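Local coordinates for protein aminoglycoside phosphotransferase (Mycobacterium smegmatis, PDB 6EF6) that phosphorylates (S)-1-amino-2-propanol in the aminoacetone-utilization microcompartment, using the protein-kinase-like fold of the aminoglycoside phosphotransferase family, at residues S52-Y57 against V70-Y75; S66-H71 against R124-F129; E80-L85 against G108-T113. One frame throughout, in Å; residues are numbered along the deposited sequence.

Contact 1 of 3, residues S52-Y57 against V70-Y75; sequences SENATY and VHRQDY. With JFN ((2R)-1-methoxypropan-2-amine), chain C; BEZ (benzoic acid), chain B.
In the N-terminal lobe of this kinase-like fold, strand 55-61 begins against the end of strand 64-70, with Ala55 and Val70 as an antiparallel hydrogen-bonded pair. Val70 N gives Ala55 O a straight bond of 2.8 Å (170°), whereas the return bond, Ala55 N to Val70 O, is weak at 3.3 Å, and a water donating to Val70 O also accepts from Ala55 N. Asn54 CG lies beside its own backbone N (chi1 -56°), which turns OD1 across to Arg72 N; the bond is 2.9 Å long, with the donor tilted out of the carbonyl plane. A water reaching His71 ND1 donates to the same oxygen, while Asn54 ND2 is held by Asp254. Ser52 OG accepts from Asn54 N at 2.7 Å, an ST turn just before the strand. The Glu53 carboxylate stacks over one guanidinium face of Arg72, planes 15° apart; on the side away from Glu53, Arg72 NH1 sits 3.0 Å above the centre of the Tyr75 ring. Glu53 and Arg72 thus attract by charge without a directed N-H bond, next to the pocket of the amine ligand, while the bond from Arg72 N to Asn54 OD1 holds the two segments together.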
loop_
_atom_site.group_PDB
_atom_site.type_symbol
_atom_site.label_atom_id
_atom_site.label_comp_id
_atom_site.label_asym_id
_atom_site.label_seq_id
_atom_site.Cartn_x
_atom_site.Cartn_y
_atom_site.Cartn_z
ATOM N N SER A 52 1.269 -9.114 -0.476
ATOM C CA SER A 52 0.039 -8.599 -1.074
ATOM C C SER A 52 -1.232 -9.159 -0.451
ATOM O O SER A 52 -1.224 -10.271 0.046
ATOM C CB SER A 52 0.030 -8.858 -2.586
ATOM O OG SER A 52 -1.249 -8.615 -3.130
ATOM N N GLU A 53 -2.341 -8.421 -0.527
ATOM C CA GLU A 53 -3.651 -8.998 -0.226
ATOM C C GLU A 53 -4.149 -9.913 -1.342
ATOM O O GLU A 53 -5.070 -10.707 -1.121
ATOM C CB GLU A 53 -4.681 -7.883 -0.044
ATOM C CG GLU A 53 -4.901 -7.411 1.369
ATOM C CD GLU A 53 -6.333 -6.934 1.582
ATOM O OE1 GLU A 53 -7.242 -7.788 1.681
ATOM O OE2 GLU A 53 -6.550 -5.703 1.632
ATOM N N ASN A 54 -3.593 -9.795 -2.539
ATOM C CA ASN A 54 -3.872 -10.721 -3.623
ATOM C C ASN A 54 -2.986 -11.949 -3.442
ATOM O O ASN A 54 -1.959 -11.908 -2.750
ATOM C CB ASN A 54 -3.569 -10.035 -4.967
ATOM C CG ASN A 54 -4.350 -8.736 -5.141
ATOM O OD1 ASN A 54 -5.571 -8.728 -5.121
ATOM N ND2 ASN A 54 -3.643 -7.629 -5.243
ATOM N N ALA A 55 -3.387 -13.050 -4.056
ATOM C CA ALA A 55 -2.572 -14.260 -4.038
ATOM C C ALA A 55 -1.449 -14.093 -5.055
ATOM O O ALA A 55 -1.712 -13.928 -6.245
ATOM C CB ALA A 55 -3.450 -15.463 -4.377
ATOM N N THR A 56 -0.200 -14.128 -4.596
ATOM C CA THR A 56 0.968 -13.939 -5.447
ATOM C C THR A 56 1.869 -15.161 -5.331
ATOM O O THR A 56 2.085 -15.666 -4.225
ATOM C CB THR A 56 1.708 -12.668 -5.013
ATOM O OG1 THR A 56 0.849 -11.523 -5.217
ATOM C CG2 THR A 56 2.992 -12.462 -5.832
ATOM N N TYR A 57 2.307 -15.694 -6.472
ATOM C CA TYR A 57 3.004 -16.973 -6.531
ATOM C C TYR A 57 4.355 -16.822 -7.208
ATOM O O TYR A 57 4.483 -16.145 -8.236
ATOM C CB TYR A 57 2.210 -17.995 -7.345
ATOM C CG TYR A 57 0.850 -18.325 -6.769
ATOM C CD1 TYR A 57 -0.263 -17.579 -7.113
ATOM C CD2 TYR A 57 0.682 -19.381 -5.870
ATOM C CE1 TYR A 57 -1.505 -17.874 -6.597
ATOM C CE2 TYR A 57 -0.558 -19.671 -5.344
ATOM C CZ TYR A 57 -1.650 -18.911 -5.715
ATOM O OH TYR A 57 -2.870 -19.214 -5.166
ATOM N N VAL A 70 -2.599 -13.055 -8.712
ATOM C CA VAL A 70 -4.017 -13.334 -8.950
ATOM C C VAL A 70 -4.842 -12.318 -8.155
ATOM O O VAL A 70 -4.843 -12.328 -6.923
ATOM C CB VAL A 70 -4.385 -14.771 -8.558
ATOM C CG1 VAL A 70 -5.896 -15.027 -8.752
ATOM C CG2 VAL A 70 -3.596 -15.789 -9.381
ATOM N N HIS A 71 -5.567 -11.439 -8.844
ATOM C CA HIS A 71 -6.282 -10.363 -8.165
ATOM C C HIS A 71 -7.491 -10.901 -7.427
ATOM O O HIS A 71 -8.235 -11.752 -7.931
ATOM C CB HIS A 71 -6.730 -9.322 -9.183
ATOM C CG HIS A 71 -5.618 -8.465 -9.680
ATOM N ND1 HIS A 71 -5.359 -7.225 -9.148
ATOM C CD2 HIS A 71 -4.686 -8.667 -10.637
ATOM C CE1 HIS A 71 -4.301 -6.709 -9.754
ATOM N NE2 HIS A 71 -3.888 -7.554 -10.679
ATOM N N ARG A 72 -7.684 -10.418 -6.209
ATOM C CA ARG A 72 -8.859 -10.828 -5.490
ATOM C C ARG A 72 -10.120 -10.328 -6.195
ATOM O O ARG A 72 -10.088 -9.442 -7.052
ATOM C CB ARG A 72 -8.784 -10.418 -4.026
ATOM C CG ARG A 72 -8.731 -8.960 -3.792
ATOM C CD ARG A 72 -8.586 -8.758 -2.299
ATOM N NE ARG A 72 -8.721 -7.367 -1.907
ATOM C CZ ARG A 72 -7.729 -6.486 -1.940
ATOM N NH1 ARG A 72 -7.944 -5.239 -1.549
ATOM N NH2 ARG A 72 -6.524 -6.853 -2.356
ATOM N N GLN A 73 -11.230 -10.979 -5.872
ATOM C CA GLN A 73 -12.481 -10.727 -6.565
ATOM C C GLN A 73 -12.999 -9.336 -6.236
ATOM O O GLN A 73 -12.905 -8.875 -5.099
ATOM C CB GLN A 73 -13.513 -11.780 -6.138
ATOM C CG GLN A 73 -14.931 -11.470 -6.559
ATOM C CD GLN A 73 -15.922 -12.503 -6.063
ATOM O OE1 GLN A 73 -15.649 -13.704 -6.094
ATOM N NE2 GLN A 73 -17.075 -12.037 -5.589
ATOM N N ASP A 74 -13.517 -8.650 -7.253
ATOM C CA ASP A 74 -14.359 -7.466 -7.138
ATOM C C ASP A 74 -13.600 -6.181 -6.797
ATOM O O ASP A 74 -14.210 -5.113 -6.804
ATOM C CB ASP A 74 -15.528 -7.644 -6.149
ATOM C CG ASP A 74 -16.623 -8.542 -6.704
ATOM O OD1 ASP A 74 -16.869 -8.485 -7.930
ATOM O OD2 ASP A 74 -17.223 -9.314 -5.925
ATOM N N TYR A 75 -12.303 -6.230 -6.513
ATOM C CA TYR A 75 -11.629 -5.007 -6.068
ATOM C C TYR A 75 -11.376 -4.048 -7.221
ATOM O O TYR A 75 -11.590 -2.841 -7.066
ATOM C CB TYR A 75 -10.324 -5.346 -5.354
ATOM C CG TYR A 75 -9.725 -4.257 -4.447
ATOM C CD1 TYR A 75 -10.436 -3.760 -3.346
ATOM C CD2 TYR A 75 -8.435 -3.820 -4.648
ATOM C CE1 TYR A 75 -9.872 -2.803 -2.490
ATOM C CE2 TYR A 75 -7.855 -2.836 -3.787
ATOM C CZ TYR A 75 -8.583 -2.361 -2.736
ATOM O OH TYR A 75 -8.040 -1.435 -1.858
HETATM C C07 JFN C . -2.564 -6.802 5.217
HETATM C C08 JFN C . -4.357 -3.878 3.818
HETATM C C09 JFN C . -3.266 -4.753 4.420
HETATM C C15 JFN C . -3.748 -2.557 3.380
HETATM N N04 JFN C . -4.888 -4.485 2.618
HETATM O O02 JFN C . -3.664 -5.949 5.003
HETATM C C BEZ B . 2.445 -7.384 -6.707
HETATM O O1 BEZ B . 2.105 -6.383 -7.338
HETATM O O2 BEZ B . 1.626 -7.925 -5.911
HETATM C C1 BEZ B . 3.824 -7.915 -6.908
HETATM C C2 BEZ B . 4.396 -8.750 -5.967
HETATM C C3 BEZ B . 5.682 -9.236 -6.175
HETATM C C4 BEZ B . 6.388 -8.871 -7.314
HETATM C C5 BEZ B . 5.804 -8.033 -8.259
HETATM C C6 BEZ B . 4.530 -7.551 -8.045
HETATM O O HOH W 1 -6.783 -6.616 -6.667
HETATM O O HOH W 2 -6.366 -13.313 -4.830
#

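Contact 2 of 3, residues S66-H71 against R124-F129; sequences SILRVH and RHVVHF. With BEZ (benzoic acid), chain B.
Phe129 and Arg69 meet nearly at right angles, planes 83° apart: Phe129 CZ sits over the centre of one guanidinium face, 3.8 Å from Arg69 CZ, and Arg69 NE lies at the edge of the phenyl ring. Val127 CG1 packs on one face of that ring and the benzoate, through C6, on the other. At the guanidinium edge, Arg69 NH1 donates to benzoate O1 at 2.9 Å; the chain bends at chi3 (76°) to reach it, and Arg69 NH2 forms a salt bridge with Glu84. On the other face of the sheet, with Leu68 and Val126, Ser66 OG and His128 NE2 share an in-plane hydrogen bond of 2.6 Å, and His64 is a second partner of the hydroxyl. Leu68 CD1 presses on Val126 CG1 at 3.4 Å, tighter than normal contact. Backbone bonds pair Ile67 with Phe129 and Arg69 with Val127, antiparallel. Beyond them, Arg124 grips His71 O side-on with NE and NH2, and its NH2 also meets Asp27. Arg69 thus probably replaces the lysine that pairs with a helix glutamate in protein kinases, and the benzoate, touched at C4 by Ile67 CD1, probably marks the nucleotide cleft: guanidinium meets carboxylate, and the Phe129 face meets the ligand ring.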
loop_
_atom_site.group_PDB
_atom_site.type_symbol
_atom_site.label_atom_id
_atom_site.label_comp_id
_atom_site.label_asym_id
_atom_site.label_seq_id
_atom_site.Cartn_x
_atom_site.Cartn_y
_atom_site.Cartn_z
ATOM N N SER A 66 9.553 -16.492 -12.113
ATOM C CA SER A 66 8.729 -15.307 -12.337
ATOM C C SER A 66 7.637 -15.263 -11.275
ATOM O O SER A 66 7.570 -16.124 -10.402
ATOM C CB SER A 66 8.194 -15.251 -13.777
ATOM O OG SER A 66 7.441 -16.411 -14.109
ATOM N N ILE A 67 6.826 -14.207 -11.312
ATOM C CA ILE A 67 5.833 -13.947 -10.278
ATOM C C ILE A 67 4.452 -13.782 -10.896
ATOM O O ILE A 67 4.258 -12.971 -11.814
ATOM C CB ILE A 67 6.211 -12.720 -9.432
ATOM C CG1 ILE A 67 7.481 -13.058 -8.638
ATOM C CG2 ILE A 67 5.069 -12.364 -8.516
ATOM C CD1 ILE A 67 8.135 -11.865 -8.007
ATOM N N LEU A 68 3.479 -14.524 -10.381
ATOM C CA LEU A 68 2.113 -14.438 -10.883
ATOM C C LEU A 68 1.202 -13.853 -9.802
ATOM O O LEU A 68 1.121 -14.400 -8.695
ATOM C CB LEU A 68 1.635 -15.832 -11.305
ATOM C CG LEU A 68 0.357 -15.889 -12.104
ATOM C CD1 LEU A 68 0.545 -15.308 -13.480
ATOM C CD2 LEU A 68 -0.077 -17.363 -12.220
ATOM N N ARG A 69 0.525 -12.750 -10.102
ATOM C CA ARG A 69 -0.394 -12.100 -9.172
ATOM C C ARG A 69 -1.846 -12.377 -9.574
ATOM O O ARG A 69 -2.284 -11.951 -10.652
ATOM C CB ARG A 69 -0.141 -10.590 -9.174
ATOM C CG ARG A 69 -1.061 -9.792 -8.270
ATOM C CD ARG A 69 -0.662 -8.315 -8.293
ATOM N NE ARG A 69 -1.101 -7.665 -9.509
ATOM C CZ ARG A 69 -0.894 -6.371 -9.768
ATOM N NH1 ARG A 69 -0.172 -5.612 -8.935
ATOM N NH2 ARG A 69 -1.434 -5.852 -10.846
ATOM N N VAL A 70 -2.599 -13.055 -8.712
ATOM C CA VAL A 70 -4.017 -13.334 -8.950
ATOM C C VAL A 70 -4.842 -12.318 -8.155
ATOM O O VAL A 70 -4.843 -12.328 -6.923
ATOM C CB VAL A 70 -4.385 -14.771 -8.558
ATOM C CG1 VAL A 70 -5.896 -15.027 -8.752
ATOM C CG2 VAL A 70 -3.596 -15.789 -9.381
ATOM N N HIS A 71 -5.567 -11.439 -8.844
ATOM C CA HIS A 71 -6.282 -10.363 -8.165
ATOM C C HIS A 71 -7.491 -10.901 -7.427
ATOM O O HIS A 71 -8.235 -11.752 -7.931
ATOM C CB HIS A 71 -6.730 -9.322 -9.183
ATOM C CG HIS A 71 -5.618 -8.465 -9.680
ATOM N ND1 HIS A 71 -5.359 -7.225 -9.148
ATOM C CD2 HIS A 71 -4.686 -8.667 -10.637
ATOM C CE1 HIS A 71 -4.301 -6.709 -9.754
ATOM N NE2 HIS A 71 -3.888 -7.554 -10.679
ATOM N N ARG A 124 -11.680 -13.628 -12.966
ATOM C CA ARG A 124 -10.558 -13.191 -12.146
ATOM C C ARG A 124 -9.427 -12.697 -13.034
ATOM O O ARG A 124 -9.118 -13.319 -14.058
ATOM C CB ARG A 124 -10.032 -14.370 -11.325
ATOM C CG ARG A 124 -11.128 -15.084 -10.551
ATOM C CD ARG A 124 -11.596 -14.214 -9.418
ATOM N NE ARG A 124 -10.493 -13.941 -8.521
ATOM C CZ ARG A 124 -10.073 -14.770 -7.570
ATOM N NH1 ARG A 124 -10.670 -15.939 -7.373
ATOM N NH2 ARG A 124 -9.055 -14.425 -6.806
ATOM N N HIS A 125 -8.814 -11.594 -12.630
ATOM C CA HIS A 125 -7.735 -10.982 -13.386
ATOM C C HIS A 125 -6.382 -11.389 -12.810
ATOM O O HIS A 125 -6.221 -11.551 -11.588
ATOM C CB HIS A 125 -7.905 -9.457 -13.394
ATOM C CG HIS A 125 -9.319 -9.029 -13.645
ATOM N ND1 HIS A 125 -10.020 -9.399 -14.775
ATOM C CD2 HIS A 125 -10.176 -8.295 -12.895
ATOM C CE1 HIS A 125 -11.246 -8.915 -14.707
ATOM N NE2 HIS A 125 -11.361 -8.228 -13.585
ATOM N N VAL A 126 -5.415 -11.568 -13.706
ATOM C CA VAL A 126 -4.084 -12.049 -13.372
ATOM C C VAL A 126 -3.063 -11.174 -14.090
ATOM O O VAL A 126 -3.270 -10.793 -15.242
ATOM C CB VAL A 126 -3.965 -13.535 -13.791
ATOM C CG1 VAL A 126 -2.625 -14.056 -13.445
ATOM C CG2 VAL A 126 -5.067 -14.362 -13.100
ATOM N N VAL A 127 -1.969 -10.841 -13.411
ATOM C CA VAL A 127 -0.824 -10.182 -14.042
ATOM C C VAL A 127 0.438 -10.978 -13.714
ATOM O O VAL A 127 0.615 -11.441 -12.583
ATOM C CB VAL A 127 -0.683 -8.691 -13.630
ATOM C CG1 VAL A 127 0.473 -8.072 -14.373
ATOM C CG2 VAL A 127 -1.953 -7.943 -13.881
ATOM N N HIS A 128 1.297 -11.170 -14.711
ATOM C CA HIS A 128 2.552 -11.908 -14.595
ATOM C C HIS A 128 3.700 -10.910 -14.612
ATOM O O HIS A 128 3.716 -10.004 -15.451
ATOM C CB HIS A 128 2.656 -12.880 -15.765
ATOM C CG HIS A 128 3.696 -13.948 -15.618
ATOM N ND1 HIS A 128 3.873 -14.912 -16.589
ATOM C CD2 HIS A 128 4.571 -14.250 -14.631
ATOM C CE1 HIS A 128 4.825 -15.746 -16.220
ATOM N NE2 HIS A 128 5.259 -15.379 -15.030
ATOM N N PHE A 129 4.632 -11.037 -13.673
ATOM C CA PHE A 129 5.784 -10.149 -13.577
ATOM C C PHE A 129 7.090 -10.937 -13.645
ATOM O O PHE A 129 7.140 -12.113 -13.258
ATOM C CB PHE A 129 5.765 -9.392 -12.230
ATOM C CG PHE A 129 4.568 -8.481 -12.044
ATOM C CD1 PHE A 129 4.527 -7.228 -12.648
ATOM C CD2 PHE A 129 3.499 -8.870 -11.232
ATOM C CE1 PHE A 129 3.432 -6.377 -12.448
ATOM C CE2 PHE A 129 2.397 -8.048 -11.041
ATOM C CZ PHE A 129 2.372 -6.778 -11.627
HETATM C C BEZ B . 2.445 -7.384 -6.707
HETATM O O1 BEZ B . 2.105 -6.383 -7.338
HETATM O O2 BEZ B . 1.626 -7.925 -5.911
HETATM C C1 BEZ B . 3.824 -7.915 -6.908
HETATM C C2 BEZ B . 4.396 -8.750 -5.967
HETATM C C3 BEZ B . 5.682 -9.236 -6.175
HETATM C C4 BEZ B . 6.388 -8.871 -7.314
HETATM C C5 BEZ B . 5.804 -8.033 -8.259
HETATM C C6 BEZ B . 4.530 -7.551 -8.045
HETATM O O HOH W 3 -10.067 -10.255 -10.058
#

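Contact 3 of 3, residues E80-L85 against G108-T113; sequences EIESEL and GRRVVT
Helix 78-94, probably the counterpart of helix C in protein kinases since its Glu84 pairs with Arg69, lays Ile81, Glu82 and Leu85 against Val111 and Arg110 on the approach to strand 112-114, an outermost strand of the N-lobe sheet. The packed part centres on a single methyl group. Val111 CG2, set beside its backbone N because CG1 is anti to it (chi1 -175°), points between two side chains one helical turn apart, 3.9 Å from Ile81 CG2 and 3.9 Å from Leu85 CD1. Ile81 and Leu85 also touch Val127, and Ile81 touches His125, of strand 124-130. Arg110 belongs to the same close packing and runs antiparallel alongside Leu85: Leu85 CD1 touches Arg110 CB at 3.7 Å, while Leu85 CB lies over one guanidinium face near its rim, 3.7 Å from Arg110 NH1.

The looser, partly exposed side is that of Glu82. Its CG methylene still approaches Val111 CG2, at 4.0 Å, but its carboxylate stands apart. The charge of Arg110 is met by Asp86, one residue beyond Leu85 on the helix, rather than by Glu82, whose OE1 stays 5.3 Å from Arg110 NH2. The Glu82 carboxylate is instead bridged to the opposing backbone by a water, which donates to Glu82 OE2 at 3.3 Å and accepts from Val111 N at 3.2 Å.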
loop_
_atom_site.group_PDB
_atom_site.type_symbol
_atom_site.label_atom_id
_atom_site.label_comp_id
_atom_site.label_asym_id
_atom_site.label_seq_id
_atom_site.Cartn_x
_atom_site.Cartn_y
_atom_site.Cartn_z
ATOM N N GLU A 80 -8.700 -0.461 -14.674
ATOM C CA GLU A 80 -7.994 0.090 -13.520
ATOM C C GLU A 80 -6.644 -0.577 -13.345
ATOM O O GLU A 80 -5.648 0.089 -13.080
ATOM C CB GLU A 80 -8.813 -0.138 -12.259
ATOM C CG GLU A 80 -10.135 0.571 -12.152
ATOM C CD GLU A 80 -10.881 0.099 -10.903
ATOM O OE1 GLU A 80 -11.692 -0.837 -11.026
ATOM O OE2 GLU A 80 -10.607 0.617 -9.786
ATOM N N ILE A 81 -6.591 -1.903 -13.503
ATOM C CA ILE A 81 -5.319 -2.614 -13.420
ATOM C C ILE A 81 -4.393 -2.153 -14.536
ATOM O O ILE A 81 -3.210 -1.883 -14.307
ATOM C CB ILE A 81 -5.545 -4.141 -13.428
ATOM C CG1 ILE A 81 -6.464 -4.589 -12.263
ATOM C CG2 ILE A 81 -4.200 -4.862 -13.365
ATOM C CD1 ILE A 81 -6.894 -6.083 -12.280
ATOM N N GLU A 82 -4.936 -1.994 -15.745
ATOM C CA GLU A 82 -4.134 -1.473 -16.851
ATOM C C GLU A 82 -3.533 -0.109 -16.524
ATOM O O GLU A 82 -2.388 0.158 -16.890
ATOM C CB GLU A 82 -4.958 -1.392 -18.123
ATOM C CG GLU A 82 -5.324 -2.767 -18.667
ATOM C CD GLU A 82 -6.332 -2.692 -19.792
ATOM O OE1 GLU A 82 -6.856 -1.589 -20.059
ATOM O OE2 GLU A 82 -6.606 -3.744 -20.403
ATOM N N SER A 83 -4.272 0.757 -15.820
ATOM C CA SER A 83 -3.740 2.049 -15.409
ATOM C C SER A 83 -2.571 1.910 -14.435
ATOM O O SER A 83 -1.597 2.669 -14.519
ATOM C CB SER A 83 -4.864 2.917 -14.848
ATOM O OG SER A 83 -5.741 3.316 -15.900
ATOM N N GLU A 84 -2.649 0.975 -13.472
ATOM C CA GLU A 84 -1.504 0.701 -12.606
ATOM C C GLU A 84 -0.310 0.342 -13.467
ATOM O O GLU A 84 0.795 0.842 -13.256
ATOM C CB GLU A 84 -1.824 -0.474 -11.671
ATOM C CG GLU A 84 -0.602 -0.959 -10.847
ATOM C CD GLU A 84 -0.696 -2.423 -10.380
ATOM O OE1 GLU A 84 -1.737 -3.072 -10.611
ATOM O OE2 GLU A 84 0.292 -2.906 -9.779
ATOM N N LEU A 85 -0.514 -0.583 -14.410
ATOM C CA LEU A 85 0.579 -1.055 -15.261
ATOM C C LEU A 85 1.147 0.072 -16.125
ATOM O O LEU A 85 2.346 0.091 -16.383
ATOM C CB LEU A 85 0.146 -2.273 -16.100
ATOM C CG LEU A 85 -0.405 -3.475 -15.277
ATOM C CD1 LEU A 85 -0.674 -4.641 -16.198
ATOM C CD2 LEU A 85 0.480 -3.885 -14.113
ATOM N N GLY A 108 0.051 -11.122 -26.161
ATOM C CA GLY A 108 0.573 -9.781 -25.991
ATOM C C GLY A 108 -0.119 -8.962 -24.935
ATOM O O GLY A 108 0.311 -7.833 -24.671
ATOM N N ARG A 109 -1.166 -9.461 -24.317
ATOM C CA ARG A 109 -1.884 -8.632 -23.369
ATOM C C ARG A 109 -1.239 -8.693 -21.997
ATOM O O ARG A 109 -0.556 -9.657 -21.640
ATOM C CB ARG A 109 -3.350 -9.024 -23.354
ATOM C CG ARG A 109 -3.962 -8.690 -24.739
ATOM C CD ARG A 109 -5.381 -9.171 -24.946
ATOM N NE ARG A 109 -6.164 -9.100 -23.715
ATOM C CZ ARG A 109 -6.496 -10.146 -22.961
ATOM N NH1 ARG A 109 -7.209 -9.959 -21.858
ATOM N NH2 ARG A 109 -6.135 -11.379 -23.302
ATOM N N ARG A 110 -1.440 -7.630 -21.234
ATOM C CA ARG A 110 -0.810 -7.521 -19.929
ATOM C C ARG A 110 -1.655 -8.104 -18.814
ATOM O O ARG A 110 -1.104 -8.571 -17.818
ATOM C CB ARG A 110 -0.537 -6.051 -19.626
ATOM C CG ARG A 110 0.431 -5.436 -20.604
ATOM C CD ARG A 110 0.778 -3.961 -20.304
ATOM N NE ARG A 110 -0.407 -3.128 -20.323
ATOM C CZ ARG A 110 -0.397 -1.844 -19.941
ATOM N NH1 ARG A 110 0.741 -1.268 -19.598
ATOM N NH2 ARG A 110 -1.527 -1.157 -19.940
ATOM N N VAL A 111 -2.974 -8.032 -18.922
ATOM C CA VAL A 111 -3.883 -8.560 -17.906
ATOM C C VAL A 111 -4.620 -9.749 -18.501
ATOM O O VAL A 111 -5.361 -9.597 -19.477
ATOM C CB VAL A 111 -4.879 -7.495 -17.442
ATOM C CG1 VAL A 111 -5.735 -8.062 -16.287
ATOM C CG2 VAL A 111 -4.108 -6.224 -17.027
ATOM N N VAL A 112 -4.439 -10.924 -17.898
ATOM C CA VAL A 112 -5.138 -12.143 -18.311
ATOM C C VAL A 112 -6.335 -12.319 -17.394
ATOM O O VAL A 112 -6.170 -12.375 -16.173
ATOM C CB VAL A 112 -4.217 -13.371 -18.221
ATOM C CG1 VAL A 112 -5.000 -14.655 -18.445
ATOM C CG2 VAL A 112 -3.086 -13.253 -19.232
ATOM N N THR A 113 -7.524 -12.469 -17.971
ATOM C CA THR A 113 -8.734 -12.731 -17.206
ATOM C C THR A 113 -9.121 -14.177 -17.417
ATOM O O THR A 113 -9.256 -14.614 -18.563
ATOM C CB THR A 113 -9.879 -11.826 -17.667
ATOM O OG1 THR A 113 -9.518 -10.458 -17.462
ATOM C CG2 THR A 113 -11.156 -12.120 -16.882
HETATM O O HOH W 4 -4.497 -6.169 -20.988
#

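All three contacts reach the same five-stranded antiparallel sheet. Contact 2 is its buried interior, joining two inner strands by regular backbone bonds, and shares Val70 and His71 with contact 1, where the same strand ends and side-chain and water bonds replace the regular pattern. Both touch the benzoate, and contact 1 also reaches the amine ligand. Contact 3 is nested in the chain between the strands of contact 2; it joins helix to sheet by apolar packing without a clear direct hydrogen bond, and its Glu82 and Arg110 side is partly exposed. The Arg69-Glu84 salt bridge ties contact 2 to the helix of contact 3, while Ile81 packs against His71, common to contacts 1 and 2.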